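Local atomic coordinates of Aac(6')-ib (Escherichia coli, PDB entry 2BUE), a protein that probably transfers the acetyl group of acetyl-coenzyme A to the 6'-amino group of aminoglycoside antibiotics, which would confer resistance to them. Residues T27-T32 against I82-G87; E88-A93 against Q119-A124; R115-L120 against K134-L139; E173-V178 against A185-Q190. The protein carries 2 engineered substitutions. One frame throughout, in Å; residues are numbered along the deposited sequence.

Contact 1. Residues T27-T32 against I82-G87; sequences TLRLMT and IAMLNG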
# COMPACT_ATOMS: atom_id res chain seq x y z
N THR A 27 3.71 -0.29 13.56
CA THR A 27 4.98 -0.67 12.96
C THR A 27 4.78 -1.66 11.81
O THR A 27 3.68 -2.18 11.61
CB THR A 27 5.98 -1.24 13.99
OG1 THR A 27 5.43 -2.39 14.62
CG2 THR A 27 6.31 -0.16 15.06
N LEU A 28 5.85 -1.88 11.06
CA LEU A 28 5.81 -2.81 9.93
C LEU A 28 6.87 -3.86 10.05
O LEU A 28 8.03 -3.55 10.39
CB LEU A 28 6.03 -2.07 8.62
CG LEU A 28 5.01 -0.96 8.34
CD1 LEU A 28 5.64 0.06 7.41
CD2 LEU A 28 3.70 -1.52 7.77
N ARG A 29 6.48 -5.09 9.75
CA ARG A 29 7.44 -6.18 9.60
C ARG A 29 7.22 -6.81 8.24
O ARG A 29 6.12 -6.71 7.69
CB ARG A 29 7.22 -7.23 10.70
CG ARG A 29 5.86 -7.94 10.66
CD ARG A 29 5.81 -9.06 11.71
NE ARG A 29 4.52 -9.75 11.77
CZ ARG A 29 4.13 -10.70 10.91
NH1 ARG A 29 4.91 -11.06 9.87
NH2 ARG A 29 2.94 -11.26 11.10
N LEU A 30 8.25 -7.46 7.71
CA LEU A 30 8.08 -8.23 6.47
C LEU A 30 7.03 -9.30 6.70
O LEU A 30 6.99 -9.94 7.76
CB LEU A 30 9.37 -8.90 5.99
CG LEU A 30 10.49 -8.06 5.41
CD1 LEU A 30 11.71 -8.96 5.12
CD2 LEU A 30 10.07 -7.30 4.12
N MET A 31 6.17 -9.50 5.71
CA MET A 31 5.28 -10.65 5.71
C MET A 31 6.08 -11.91 5.34
O MET A 31 7.01 -11.84 4.54
CB MET A 31 4.17 -10.44 4.67
CG MET A 31 3.01 -11.42 4.85
SD MET A 31 1.70 -11.24 3.65
CE MET A 31 2.40 -11.97 2.20
N THR A 32 5.70 -13.03 5.94
CA THR A 32 6.30 -14.32 5.62
C THR A 32 5.24 -15.28 5.09
O THR A 32 4.03 -15.02 5.22
CB THR A 32 6.97 -14.95 6.87
OG1 THR A 32 5.96 -15.49 7.73
CG2 THR A 32 7.82 -13.90 7.66
N ILE A 82 3.36 -6.84 7.12
CA ILE A 82 2.27 -6.91 8.08
C ILE A 82 2.41 -5.71 9.02
O ILE A 82 3.49 -5.46 9.57
CB ILE A 82 2.22 -8.25 8.87
CG1 ILE A 82 2.04 -9.43 7.89
CG2 ILE A 82 1.10 -8.17 9.94
CD1 ILE A 82 0.70 -9.43 7.12
N ALA A 83 1.31 -4.97 9.16
CA ALA A 83 1.23 -3.86 10.11
C ALA A 83 0.89 -4.39 11.48
O ALA A 83 -0.06 -5.19 11.64
CB ALA A 83 0.19 -2.86 9.65
N MET A 84 1.65 -3.92 12.48
CA MET A 84 1.50 -4.37 13.87
C MET A 84 1.13 -3.22 14.80
O MET A 84 1.62 -2.11 14.65
CB MET A 84 2.83 -4.96 14.36
CG MET A 84 3.40 -6.08 13.51
SD MET A 84 2.40 -7.57 13.60
CE MET A 84 2.54 -7.97 15.36
N LEU A 85 0.25 -3.51 15.77
CA LEU A 85 -0.13 -2.55 16.79
C LEU A 85 -0.28 -3.30 18.10
O LEU A 85 -1.05 -4.27 18.18
CB LEU A 85 -1.44 -1.85 16.44
CG LEU A 85 -2.09 -0.95 17.51
CD1 LEU A 85 -1.24 0.33 17.71
CD2 LEU A 85 -3.55 -0.61 17.19
N ASN A 86 0.48 -2.87 19.11
CA ASN A 86 0.48 -3.52 20.43
C ASN A 86 0.65 -5.04 20.33
O ASN A 86 -0.11 -5.80 20.95
CB ASN A 86 -0.80 -3.18 21.19
CG ASN A 86 -1.01 -1.67 21.38
OD1 ASN A 86 -0.07 -0.93 21.66
ND2 ASN A 86 -2.26 -1.23 21.24
N GLY A 87 1.61 -5.48 19.52
CA GLY A 87 1.90 -6.90 19.31
C GLY A 87 0.88 -7.72 18.53
O GLY A 87 1.03 -8.94 18.44
O HOH W 1 3.96 -1.78 16.85

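Contact 2. Residues E88-A93 against Q119-A124; sequences EPIGYA and QLLANA. With COA (coenzyme A), chain B.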
# COMPACT_ATOMS: atom_id res chain seq x y z
N GLU A 88 -0.14 -7.06 17.96
CA GLU A 88 -1.16 -7.72 17.14
C GLU A 88 -1.04 -7.32 15.67
O GLU A 88 -0.81 -6.14 15.39
CB GLU A 88 -2.58 -7.38 17.61
CG GLU A 88 -2.95 -7.88 19.00
CD GLU A 88 -3.04 -9.39 19.08
OE1 GLU A 88 -3.56 -10.02 18.11
OE2 GLU A 88 -2.60 -9.95 20.10
N PRO A 89 -1.21 -8.28 14.74
CA PRO A 89 -1.28 -7.93 13.32
C PRO A 89 -2.61 -7.23 13.01
O PRO A 89 -3.68 -7.76 13.32
CB PRO A 89 -1.15 -9.28 12.61
CG PRO A 89 -1.67 -10.30 13.60
CD PRO A 89 -1.35 -9.74 14.97
N ILE A 90 -2.54 -6.03 12.43
CA ILE A 90 -3.74 -5.26 12.16
C ILE A 90 -3.96 -4.87 10.69
O ILE A 90 -4.97 -4.25 10.34
CB ILE A 90 -3.83 -3.99 13.07
CG1 ILE A 90 -2.63 -3.06 12.81
CG2 ILE A 90 -3.92 -4.40 14.52
CD1 ILE A 90 -2.93 -1.57 12.82
N GLY A 91 -3.04 -5.25 9.82
CA GLY A 91 -3.25 -4.94 8.42
C GLY A 91 -2.15 -5.47 7.54
O GLY A 91 -1.15 -6.04 8.03
N TYR A 92 -2.34 -5.27 6.24
CA TYR A 92 -1.40 -5.71 5.23
C TYR A 92 -0.98 -4.48 4.44
O TYR A 92 -1.82 -3.62 4.15
CB TYR A 92 -2.06 -6.73 4.28
CG TYR A 92 -1.24 -7.00 3.04
CD1 TYR A 92 -0.24 -7.98 3.04
CD2 TYR A 92 -1.48 -6.28 1.85
CE1 TYR A 92 0.52 -8.23 1.88
CE2 TYR A 92 -0.71 -6.52 0.67
CZ TYR A 92 0.29 -7.50 0.72
OH TYR A 92 1.05 -7.77 -0.40
N ALA A 93 0.29 -4.39 4.06
CA ALA A 93 0.72 -3.34 3.15
C ALA A 93 1.73 -3.91 2.17
O ALA A 93 2.29 -5.01 2.39
CB ALA A 93 1.30 -2.14 3.92
N GLN A 119 -2.39 -0.67 0.80
CA GLN A 119 -2.55 -1.20 2.15
C GLN A 119 -4.01 -1.36 2.54
O GLN A 119 -4.92 -0.83 1.89
CB GLN A 119 -1.79 -0.35 3.19
CG GLN A 119 -2.47 0.93 3.59
CD GLN A 119 -2.54 1.93 2.49
OE1 GLN A 119 -1.56 2.16 1.77
NE2 GLN A 119 -3.71 2.57 2.37
N LEU A 120 -4.20 -2.16 3.58
CA LEU A 120 -5.54 -2.43 4.10
C LEU A 120 -5.44 -2.66 5.61
O LEU A 120 -4.43 -3.17 6.12
CB LEU A 120 -6.17 -3.64 3.40
CG LEU A 120 -5.45 -4.99 3.60
CD1 LEU A 120 -6.01 -5.73 4.82
CD2 LEU A 120 -5.56 -5.86 2.34
N LEU A 121 -6.51 -2.29 6.31
CA LEU A 121 -6.68 -2.61 7.73
C LEU A 121 -7.56 -3.86 7.86
O LEU A 121 -8.66 -3.94 7.29
CB LEU A 121 -7.33 -1.44 8.47
CG LEU A 121 -6.48 -0.18 8.66
CD1 LEU A 121 -7.29 0.90 9.43
CD2 LEU A 121 -5.16 -0.54 9.37
N ALA A 122 -7.09 -4.80 8.66
CA ALA A 122 -7.72 -6.11 8.81
C ALA A 122 -9.13 -6.09 9.43
O ALA A 122 -9.96 -6.92 9.07
CB ALA A 122 -6.80 -7.01 9.64
N ASN A 123 -9.36 -5.17 10.37
CA ASN A 123 -10.53 -5.24 11.27
C ASN A 123 -11.54 -4.12 11.02
O ASN A 123 -11.21 -2.94 11.15
CB ASN A 123 -10.07 -5.22 12.73
CG ASN A 123 -9.21 -6.44 13.09
OD1 ASN A 123 -9.58 -7.58 12.80
ND2 ASN A 123 -8.06 -6.19 13.68
N ALA A 124 -12.76 -4.49 10.65
CA ALA A 124 -13.81 -3.51 10.37
C ALA A 124 -13.96 -2.53 11.53
O ALA A 124 -14.18 -1.34 11.33
CB ALA A 124 -15.13 -4.21 10.10
N1A COA B . -15.87 8.88 2.60
C2A COA B . -15.05 9.93 2.57
N3A COA B . -14.23 10.19 3.57
C4A COA B . -14.21 9.39 4.65
C5A COA B . -15.05 8.29 4.72
C6A COA B . -15.90 8.04 3.65
N6A COA B . -16.72 6.98 3.69
N7A COA B . -14.84 7.67 5.88
C8A COA B . -13.90 8.36 6.53
N9A COA B . -13.53 9.40 5.78
C1B COA B . -12.51 10.38 6.12
C2B COA B . -12.36 10.34 7.62
O2B COA B . -13.22 11.34 8.18
C3B COA B . -10.88 10.64 7.80
O3B COA B . -10.64 12.03 7.56
P3B COA B . -10.67 13.09 8.76
O7A COA B . -10.10 14.45 8.10
O8A COA B . -9.58 12.60 9.84
O9A COA B . -12.04 13.24 9.33
C4B COA B . -10.25 9.87 6.63
O4B COA B . -11.28 9.78 5.60
C5B COA B . -9.64 8.48 6.86
O5B COA B . -8.48 8.53 7.70
P1A COA B . -8.21 7.26 8.68
O1A COA B . -6.76 7.24 9.09
O2A COA B . -9.23 7.13 9.76
O3A COA B . -8.44 6.08 7.64
P2A COA B . -8.54 4.51 8.07
O4A COA B . -7.89 4.32 9.38
O5A COA B . -9.92 3.98 7.82
O6A COA B . -7.57 3.88 6.93
CBP COA B . -7.80 2.68 4.83
CCP COA B . -7.83 4.06 5.51
CDP COA B . -8.12 2.88 3.33
CEP COA B . -6.37 2.08 5.00
CAP COA B . -8.86 1.74 5.50
OAP COA B . -10.13 2.42 5.61
C9P COA B . -9.01 0.38 4.78
O9P COA B . -8.13 -0.47 4.87
N8P COA B . -10.16 0.22 4.07
C7P COA B . -10.47 -1.02 3.32
C6P COA B . -9.37 -1.33 2.27
C5P COA B . -8.96 -0.12 1.40
O5P COA B . -9.79 0.71 1.01
N4P COA B . -7.66 -0.05 1.08
C3P COA B . -7.13 1.08 0.28
C2P COA B . -7.21 0.83 -1.23
S1P COA B . -6.40 2.18 -2.20
O HOH W 2 -7.33 -3.36 11.48

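Contact 3. Residues R115-L120 against K134-L139; sequences RGIDQL and KLVRAL. With RIO (ribostamycin), chain C.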
# COMPACT_ATOMS: atom_id res chain seq x y z
N ARG A 115 8.56 4.63 -5.65
CA ARG A 115 7.96 3.46 -4.99
C ARG A 115 6.48 3.72 -4.83
O ARG A 115 6.10 4.85 -4.52
CB ARG A 115 8.53 3.24 -3.59
CG ARG A 115 10.03 3.04 -3.57
CD ARG A 115 10.39 1.60 -3.98
NE ARG A 115 11.85 1.47 -4.08
CZ ARG A 115 12.55 1.80 -5.16
NH1 ARG A 115 11.95 2.28 -6.25
NH2 ARG A 115 13.87 1.66 -5.15
N GLY A 116 5.65 2.70 -5.06
CA GLY A 116 4.23 2.86 -4.78
C GLY A 116 3.85 2.02 -3.57
O GLY A 116 4.59 1.10 -3.19
N ILE A 117 2.70 2.32 -3.00
CA ILE A 117 2.20 1.57 -1.85
C ILE A 117 0.71 1.22 -2.02
O ILE A 117 -0.04 1.95 -2.70
CB ILE A 117 2.42 2.32 -0.53
CG1 ILE A 117 1.72 3.70 -0.57
CG2 ILE A 117 3.94 2.51 -0.27
CD1 ILE A 117 1.67 4.42 0.82
N ASP A 118 0.32 0.14 -1.35
CA ASP A 118 -1.10 -0.25 -1.22
C ASP A 118 -1.23 -0.82 0.18
O ASP A 118 -0.27 -1.37 0.72
CB ASP A 118 -1.46 -1.34 -2.23
CG ASP A 118 -1.17 -0.95 -3.66
OD1 ASP A 118 -1.94 -0.15 -4.23
OD2 ASP A 118 -0.17 -1.45 -4.20
N GLN A 119 -2.39 -0.67 0.80
CA GLN A 119 -2.55 -1.20 2.15
C GLN A 119 -4.01 -1.36 2.54
O GLN A 119 -4.92 -0.83 1.89
CB GLN A 119 -1.79 -0.35 3.19
CG GLN A 119 -2.47 0.93 3.59
CD GLN A 119 -2.54 1.93 2.49
OE1 GLN A 119 -1.56 2.16 1.77
NE2 GLN A 119 -3.71 2.57 2.37
N LEU A 120 -4.20 -2.16 3.58
CA LEU A 120 -5.54 -2.43 4.10
C LEU A 120 -5.44 -2.66 5.61
O LEU A 120 -4.43 -3.17 6.12
CB LEU A 120 -6.17 -3.64 3.40
CG LEU A 120 -5.45 -4.99 3.60
CD1 LEU A 120 -6.01 -5.73 4.82
CD2 LEU A 120 -5.56 -5.86 2.34
N LYS A 134 -1.74 6.40 10.37
CA LYS A 134 -0.51 5.94 11.06
C LYS A 134 0.28 4.90 10.24
O LYS A 134 1.50 4.99 10.12
CB LYS A 134 -0.86 5.36 12.42
CG LYS A 134 -1.20 6.42 13.42
CD LYS A 134 -1.75 5.82 14.69
CE LYS A 134 -2.19 6.92 15.63
NZ LYS A 134 -1.01 7.41 16.40
N LEU A 135 -0.44 3.92 9.70
CA LEU A 135 0.17 2.88 8.89
C LEU A 135 0.86 3.50 7.67
O LEU A 135 2.05 3.23 7.40
CB LEU A 135 -0.90 1.85 8.48
CG LEU A 135 -0.47 0.57 7.77
CD1 LEU A 135 -1.64 -0.40 7.74
CD2 LEU A 135 0.03 0.86 6.33
N VAL A 136 0.14 4.35 6.94
CA VAL A 136 0.71 5.00 5.76
C VAL A 136 1.94 5.85 6.13
O VAL A 136 2.99 5.73 5.49
CB VAL A 136 -0.35 5.76 4.96
CG1 VAL A 136 0.29 6.48 3.77
CG2 VAL A 136 -1.42 4.74 4.46
N ARG A 137 1.85 6.63 7.20
CA ARG A 137 3.01 7.42 7.65
C ARG A 137 4.23 6.53 7.94
O ARG A 137 5.36 6.85 7.57
CB ARG A 137 2.63 8.28 8.85
CG ARG A 137 1.69 9.42 8.50
CD ARG A 137 1.33 10.24 9.72
NE ARG A 137 0.49 11.38 9.36
CZ ARG A 137 -0.28 12.05 10.21
NH1 ARG A 137 -0.32 11.71 11.49
NH2 ARG A 137 -1.01 13.06 9.78
N ALA A 138 3.99 5.38 8.58
CA ALA A 138 5.07 4.44 8.91
C ALA A 138 5.71 3.85 7.65
O ALA A 138 6.95 3.72 7.55
CB ALA A 138 4.55 3.34 9.83
N LEU A 139 4.87 3.54 6.66
CA LEU A 139 5.35 3.02 5.39
C LEU A 139 6.15 4.06 4.61
O LEU A 139 7.19 3.75 4.05
CB LEU A 139 4.17 2.49 4.57
CG LEU A 139 4.58 1.65 3.35
CD1 LEU A 139 5.70 0.62 3.62
CD2 LEU A 139 3.37 0.93 2.77
O1 RIO C . -2.06 -7.10 -4.52
C1 RIO C . -0.90 -7.88 -4.87
C2 RIO C . -0.96 -8.19 -6.37
O2 RIO C . -1.66 -7.16 -7.11
C3 RIO C . -0.71 -6.20 -7.59
O3 RIO C . -0.80 -4.97 -6.84
C4 RIO C . -1.02 -3.77 -7.68
C5 RIO C . 0.32 -3.17 -8.19
O4 RIO C . 1.00 -4.11 -9.02
C6 RIO C . 0.17 -1.84 -8.94
N1 RIO C . 1.53 -1.28 -9.21
C7 RIO C . -0.62 -0.82 -8.07
C8 RIO C . -1.99 -1.42 -7.68
N2 RIO C . -2.75 -0.38 -6.91
C9 RIO C . -1.82 -2.73 -6.84
O5 RIO C . -3.16 -3.25 -6.66
C10 RIO C . -3.41 -3.79 -5.36
O6 RIO C . -3.80 -2.78 -4.46
C11 RIO C . -5.12 -2.18 -4.70
C12 RIO C . -5.39 -1.24 -3.50
N3 RIO C . -4.63 0.01 -3.65
C13 RIO C . -6.23 -3.28 -4.80
O7 RIO C . -7.46 -2.63 -5.20
C14 RIO C . -5.82 -4.35 -5.84
O8 RIO C . -6.83 -5.39 -6.00
C15 RIO C . -4.44 -4.95 -5.49
N4 RIO C . -3.99 -5.92 -6.49
C16 RIO C . 0.68 -6.88 -7.49
O9 RIO C . 1.18 -6.97 -8.82
C17 RIO C . 0.37 -8.33 -7.07
O10 RIO C . 0.16 -9.11 -8.28

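Contact 4. Residues E173-V178 against A185-Q190; sequences ERQGTV and AVYMVQ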
# COMPACT_ATOMS: atom_id res chain seq x y z
N GLU A 173 -0.29 14.13 -2.15
CA GLU A 173 -1.06 15.15 -2.88
C GLU A 173 -1.63 14.57 -4.16
O GLU A 173 -0.92 13.92 -4.92
CB GLU A 173 -0.19 16.38 -3.17
CG GLU A 173 0.17 17.08 -1.85
CD GLU A 173 1.05 18.32 -1.99
OE1 GLU A 173 1.43 18.72 -3.12
OE2 GLU A 173 1.39 18.89 -0.92
N ARG A 174 -2.93 14.82 -4.37
CA ARG A 174 -3.59 14.39 -5.61
C ARG A 174 -3.00 15.12 -6.83
O ARG A 174 -2.87 16.34 -6.84
CB ARG A 174 -5.11 14.63 -5.53
CG ARG A 174 -5.83 13.68 -4.60
CD ARG A 174 -7.35 13.89 -4.64
NE ARG A 174 -7.84 14.53 -3.42
CZ ARG A 174 -9.13 14.69 -3.12
NH1 ARG A 174 -10.08 14.31 -3.95
NH2 ARG A 174 -9.47 15.24 -1.96
N GLN A 175 -2.62 14.35 -7.84
CA GLN A 175 -2.08 14.90 -9.08
C GLN A 175 -3.09 14.95 -10.21
O GLN A 175 -3.20 15.95 -10.92
CB GLN A 175 -0.85 14.08 -9.53
CG GLN A 175 0.26 14.05 -8.49
CD GLN A 175 0.69 15.45 -8.10
OE1 GLN A 175 1.09 16.25 -8.95
NE2 GLN A 175 0.59 15.77 -6.81
N GLY A 176 -3.77 13.84 -10.44
CA GLY A 176 -4.76 13.77 -11.53
C GLY A 176 -5.19 12.34 -11.76
O GLY A 176 -4.77 11.43 -11.02
N THR A 177 -5.99 12.14 -12.79
CA THR A 177 -6.51 10.84 -13.12
C THR A 177 -5.61 10.16 -14.12
O THR A 177 -5.25 10.74 -15.16
CB THR A 177 -7.96 10.97 -13.69
OG1 THR A 177 -8.78 11.60 -12.69
CG2 THR A 177 -8.55 9.59 -14.05
N VAL A 178 -5.27 8.90 -13.83
CA VAL A 178 -4.49 8.09 -14.74
C VAL A 178 -5.15 6.75 -15.06
O VAL A 178 -5.90 6.19 -14.22
CB VAL A 178 -3.06 7.87 -14.17
CG1 VAL A 178 -2.35 9.21 -13.97
CG2 VAL A 178 -3.12 7.08 -12.85
N ALA A 185 -7.50 5.77 -11.98
CA ALA A 185 -7.10 5.91 -10.60
C ALA A 185 -6.72 7.34 -10.34
O ALA A 185 -6.34 8.08 -11.26
CB ALA A 185 -5.91 4.97 -10.28
N VAL A 186 -6.82 7.74 -9.07
CA VAL A 186 -6.37 9.07 -8.67
C VAL A 186 -4.89 8.93 -8.30
O VAL A 186 -4.58 8.35 -7.27
CB VAL A 186 -7.20 9.63 -7.52
CG1 VAL A 186 -6.67 10.99 -7.07
CG2 VAL A 186 -8.69 9.75 -7.96
N TYR A 187 -4.02 9.46 -9.16
CA TYR A 187 -2.58 9.37 -8.93
C TYR A 187 -2.20 10.38 -7.84
O TYR A 187 -2.48 11.58 -7.95
CB TYR A 187 -1.84 9.68 -10.21
CG TYR A 187 -0.39 9.36 -10.11
CD1 TYR A 187 0.05 8.04 -9.90
CD2 TYR A 187 0.56 10.37 -10.23
CE1 TYR A 187 1.42 7.73 -9.82
CE2 TYR A 187 1.94 10.09 -10.13
CZ TYR A 187 2.35 8.78 -9.92
OH TYR A 187 3.70 8.53 -9.79
N MET A 188 -1.56 9.88 -6.77
CA MET A 188 -1.17 10.72 -5.64
C MET A 188 0.31 10.51 -5.35
O MET A 188 0.80 9.40 -5.44
CB MET A 188 -1.97 10.34 -4.40
CG MET A 188 -3.50 10.49 -4.62
SD MET A 188 -4.44 10.11 -3.14
CE MET A 188 -4.07 11.49 -2.08
N VAL A 189 1.00 11.58 -4.94
CA VAL A 189 2.44 11.47 -4.69
C VAL A 189 2.87 12.24 -3.44
O VAL A 189 2.22 13.20 -3.01
CB VAL A 189 3.30 11.91 -5.92
CG1 VAL A 189 2.94 11.15 -7.20
CG2 VAL A 189 3.28 13.42 -6.13
N GLN A 190 4.01 11.82 -2.90
CA GLN A 190 4.71 12.52 -1.83
C GLN A 190 6.20 12.44 -2.17
O GLN A 190 6.76 11.35 -2.23
CB GLN A 190 4.43 11.84 -0.50
CG GLN A 190 4.98 12.60 0.68
CD GLN A 190 4.55 12.05 2.03
OE1 GLN A 190 3.67 11.16 2.16
NE2 GLN A 190 5.15 12.62 3.06

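Contact 1. Residues T27-T32 against I82-G87
Thr27 and Arg29 pair with Met84 and Ile82 as antiparallel hydrogen-bonded pairs, four backbone N-H...O bonds of 2.8 to 3.0 Å joining Thr27 N to Met84 O, Met84 N to Thr27 O, Arg29 N to Ile82 O and Ile82 N to Arg29 O. Arg29 lies alongside Ile82 and points the same way. With CG set between the backbone N and the carbonyl carbon (chi1 64°) and the chain then extended to NE, its guanidinium is carried over Ile82, whose CB lies 3.7 Å from CZ beneath the centre of one face. NE also makes a weak hydrogen bond to Met84 SD at 3.5 Å. The charged end has its main partner in Asp35, a salt bridge through NH1. Just beyond the end of the strand Met31 crosses Ile82, CG lying 3.8 Å from Ile82 CG1. A water 2.7 Å from Thr27 OG1 also lies near Met84 O and may bridge the two. On the other face of the sheet, Leu28 CD2 comes 4.2 Å from Ala83 CB, and both residues rest on helix 131-144. This is the edge of the mixed sheet of the GNAT fold, where its first strand runs antiparallel to the second.

Contact 2. Residues E88-A93 against Q119-A124
Tyr92 and Leu120 face each other as an antiparallel hydrogen-bonded pair, their side chains crossing at a slant on one face of the sheet. Leu120 CG lies 3.9 Å from Tyr92 CB. With CG anti to the backbone N (chi1 168°), the Tyr92 ring runs on past Leu120 CD2, which approaches it obliquely, and its OH is hydrogen-bonded to Gln94 OE1. On the other face, Ala93 CB meets Gln119 CB at 3.6 Å, while the Gln119 amide leads away to Tyr167. Ile90 and Leu121 meet on this side more loosely, CD1 to CD2. Gly91 and Leu121 form a non-hydrogen-bonded pair, Gly91 CA lying 3.1 Å from Leu120 O. Ile90 and Gly91 both face Ala83, forming a classic beta bulge. Ile90 O takes two donors, Ala122 N at 2.8 Å, which comes from above the carbonyl plane, and a water at 2.8 Å that in turn accepts from Asn123 N. The end of strand 114-121 also spends backbone polar groups on coenzyme A: Leu121 N donates to O9P at 2.8 Å, and Gln119 O accepts from N4P at 3.0 Å. The pantetheine arm is therefore held by main-chain bonds much as a further strand would be, next to a buried, largely apolar pairing.

Contact 3. Residues R115-L120 against K134-L139
Ile117 points at the helix and meets Leu139 and Val136 with different branches. Its CB lies 3.7 Å from Leu139 CD2, and CG2 presses on the same methyl at 3.5 Å, tighter than usual van der Waals contact, the two side chains meeting tip to tip. The other branch, CG1, sits between the backbone N and the carbonyl carbon (chi1 58°) and extends to CD1, which meets Val136 CG1 at 3.9 Å. Two residues along, the Gln119 side chain, bent at chi2 (-67°), crosses Val136 at about a right angle. Its CD lies 3.6 Å from Val136 CG2, while OE1 has a polar partner in the hydroxyl of Tyr167, to which it is hydrogen-bonded. The strand and helix axes, 9.8 Å apart, run at 149° to one another, as the opening step of the beta-alpha-beta unit from strand 114-121 through helix 131-144 to strand 151-154. Between these two inward residues Asp118 faces the other way, where its OD1 accepts from ribostamycin N3 and N2, both at 2.8 Å, while OD2 takes a bond from Gln94. The strand thus gives the helix a buried, mainly apolar face of Ile117 and the Gln119 side chain, without any hydrogen bond between the segments, and offers the antibiotic one carboxylate oxygen that takes up two of its amines.

Contact 4. Residues E173-V178 against A185-Q190
Glu173 and Val189, Gly176 and Tyr187, and Val178 and Ala185 form antiparallel hydrogen-bonded pairs, with a beta bulge between Arg174 and Gly176. At the bulge both Gln175 and Gly176 bond to Tyr187, Gln175 N donating to Tyr187 O and Gly176 O accepting from Tyr187 N, each at 2.8 Å. Gly176 N is buried without a partner. A side-chain bond follows: bent at chi2 (-55°), Gln175 brings NE2 back to Glu173 O at 3.0 Å, above the carbonyl plane. Val189 N reaches that oxygen at 3.0 Å from the opposite face, a second donor. In van der Waals contact, the Gln175 side chain crosses Val189 at about a right angle, NE2 lying 3.6 Å from Val189 CG2. Gln175 CB approaches the Tyr187 ring at its edge, and Val178 CG1 packs on Tyr187 CB at 3.8 Å. On the other face Arg174 lies beside Met188, its CG touching both Val186 CG1 at 3.7 Å and Met188 CE at 3.8 Å. The Arg174 guanidinium continues to a salt bridge with Glu168 of helix 161-169, against which Met188 also packs, and Tyr187 OH bonds Gln153. This surface hairpin ends the sheet, strand 183-191 joining strand 151-154 and strand 173-180 lying outermost.

How the contacts relate
All four contacts belong to one mixed sheet, contacts 1 and 4 at its two outermost strands and contacts 2 and 3 in the buried middle. Contacts 2 and 3 share Gln119 and Leu120 on strand 114-121, which pairs with strand 88-97 in one and packs on helix 131-144 in the other. Contact 1 adjoins both: Ala83 reaches Ile90 and Gly91 through probable backbone hydrogen bonds, while Leu28 packs on Leu139. Contact 4 stands apart, its nearest atoms about 6 Å from contact 3. The edges carry arginine salt bridges and partly exposed side chains; in the centre, contact 2 combines backbone hydrogen bonds with apolar side chains, contact 3 is side-chain packing alone, and both also serve coenzyme A or ribostamycin.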